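Local atomic coordinates of phthiocerol synthesis polyketide synthase type I PpsC (Mycobacterium tuberculosis, PDB entry 7AHB), a protein that carries the acyltransferase domain of a modular polyketide synthase, which probably selects an acyl-CoA extender unit and loads it onto the acyl carrier protein during phthiocerol synthesis. Residues A[202-207]-A[331-336]. Residues are numbered along the deposited sequence; the frame is centred on the assembly and turned at random.
Sequences ASPRQT and LRASYD
The methyl group of A333 meets two side chains of the 202-207 loop: A333 CB lies 3.9 Å from P204 CG, the corner of the pyrrolidine ring, and 4.0 Å from R205 NH1. Toward the guanidinium the methyl comes in at the edge, near the plane of the group, so the arginine touches it with one terminal nitrogen. R205 runs alongside the P204 ring toward the helix, bent at CG-CD (chi3 -78°), which lays one face of the guanidinium over the proline; P204 CB stands 3.9 Å above the plane, off-centre, near the edge of the group. Proline and arginine thus present a joint surface to helix 324-334. R205 NH1 also makes a weak hydrogen bond to D329 O, and P204 packs on T330 and on H301 of helix 300-308. The R332 guanidinium turns away from R205, its NE the nearest of its nitrogens, 6.0 Å from R205 NH1. S203 shapes the loop from within: chi1 near +60° (74°) turns its OG toward the following backbone, where it accepts from R205 N at 3.1 Å and, weakly, from Q206 N. The former bond makes an ST turn, and a backbone hydrogen bond from S203 N to Q206 O closes it off. This small surface contact, made by the hairpin of strands 197-201 and 207-211, bridges the small ferredoxin-like subdomain and the larger α/β subdomain, the two parts of the fold characteristic of polyketide synthase acyltransferases.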
# COMPACT_ATOMS: atom_id res chain seq x y z
N ALA A 202 -8.16 9.66 1.69
CA ALA A 202 -8.50 8.40 1.04
C ALA A 202 -9.32 8.60 -0.24
O ALA A 202 -9.09 7.92 -1.25
CB ALA A 202 -9.25 7.49 2.00
N SER A 203 -10.26 9.50 -0.21
CA SER A 203 -11.15 9.75 -1.33
C SER A 203 -11.84 11.08 -1.05
O SER A 203 -11.61 11.69 0.00
CB SER A 203 -12.16 8.63 -1.49
OG SER A 203 -13.14 8.71 -0.49
N PRO A 204 -12.72 11.55 -1.95
CA PRO A 204 -13.49 12.76 -1.63
C PRO A 204 -14.43 12.57 -0.47
O PRO A 204 -14.92 13.56 0.09
CB PRO A 204 -14.26 13.07 -2.93
CG PRO A 204 -13.55 12.28 -4.01
CD PRO A 204 -12.99 11.04 -3.31
N ARG A 205 -14.69 11.32 -0.07
CA ARG A 205 -15.71 11.02 0.93
C ARG A 205 -15.18 10.36 2.19
O ARG A 205 -15.92 10.28 3.17
CB ARG A 205 -16.80 10.11 0.33
CG ARG A 205 -17.92 10.87 -0.33
CD ARG A 205 -18.67 9.99 -1.35
NE ARG A 205 -17.92 9.86 -2.60
CZ ARG A 205 -17.81 10.83 -3.52
NH1 ARG A 205 -17.10 10.63 -4.64
NH2 ARG A 205 -18.39 12.02 -3.31
N GLN A 206 -13.94 9.89 2.19
CA GLN A 206 -13.36 9.21 3.34
C GLN A 206 -11.97 9.74 3.63
O GLN A 206 -11.19 10.04 2.72
CB GLN A 206 -13.27 7.70 3.09
CG GLN A 206 -14.63 6.99 3.09
CD GLN A 206 -14.48 5.48 2.95
OE1 GLN A 206 -13.80 4.99 2.04
NE2 GLN A 206 -15.11 4.74 3.86
N THR A 207 -11.64 9.81 4.92
CA THR A 207 -10.37 10.33 5.39
C THR A 207 -9.94 9.47 6.58
O THR A 207 -10.77 9.02 7.35
CB THR A 207 -10.49 11.81 5.83
OG1 THR A 207 -11.08 12.60 4.78
CG2 THR A 207 -9.15 12.37 6.19
N LEU A 331 -12.61 8.11 -8.63
CA LEU A 331 -12.80 8.15 -10.07
C LEU A 331 -14.20 8.65 -10.42
O LEU A 331 -14.37 9.40 -11.40
CB LEU A 331 -12.55 6.77 -10.68
CG LEU A 331 -11.13 6.25 -10.55
CD1 LEU A 331 -11.03 4.82 -11.02
CD2 LEU A 331 -10.16 7.13 -11.34
N ARG A 332 -15.20 8.24 -9.64
CA ARG A 332 -16.57 8.65 -9.90
C ARG A 332 -16.75 10.16 -9.77
O ARG A 332 -17.64 10.74 -10.39
CB ARG A 332 -17.51 7.91 -8.95
CG ARG A 332 -18.88 7.59 -9.50
CD ARG A 332 -19.75 6.86 -8.45
NE ARG A 332 -18.99 5.83 -7.76
CZ ARG A 332 -19.15 4.53 -7.93
NH1 ARG A 332 -20.07 4.06 -8.78
NH2 ARG A 332 -18.39 3.68 -7.24
N ALA A 333 -15.91 10.81 -8.97
CA ALA A 333 -16.05 12.25 -8.75
C ALA A 333 -15.57 13.07 -9.93
O ALA A 333 -15.97 14.23 -10.05
CB ALA A 333 -15.27 12.67 -7.50
N SER A 334 -14.72 12.51 -10.80
CA SER A 334 -14.15 13.25 -11.91
C SER A 334 -14.43 12.64 -13.27
O SER A 334 -14.36 13.37 -14.27
CB SER A 334 -12.62 13.34 -11.76
OG SER A 334 -12.24 14.21 -10.72
N TYR A 335 -14.73 11.33 -13.35
CA TYR A 335 -14.79 10.63 -14.62
C TYR A 335 -16.06 9.78 -14.74
O TYR A 335 -16.83 9.63 -13.80
CB TYR A 335 -13.55 9.76 -14.82
CG TYR A 335 -12.26 10.49 -14.52
CD1 TYR A 335 -11.86 11.57 -15.32
CD2 TYR A 335 -11.44 10.11 -13.45
CE1 TYR A 335 -10.68 12.24 -15.06
CE2 TYR A 335 -10.26 10.79 -13.19
CZ TYR A 335 -9.89 11.86 -14.02
OH TYR A 335 -8.72 12.54 -13.76
N ASP A 336 -16.27 9.25 -15.95
CA ASP A 336 -17.36 8.32 -16.23
C ASP A 336 -16.86 6.91 -15.93
O ASP A 336 -16.16 6.30 -16.74
CB ASP A 336 -17.80 8.45 -17.69
CG ASP A 336 -18.89 7.46 -18.07
OD1 ASP A 336 -19.21 6.56 -17.27
OD2 ASP A 336 -19.45 7.60 -19.17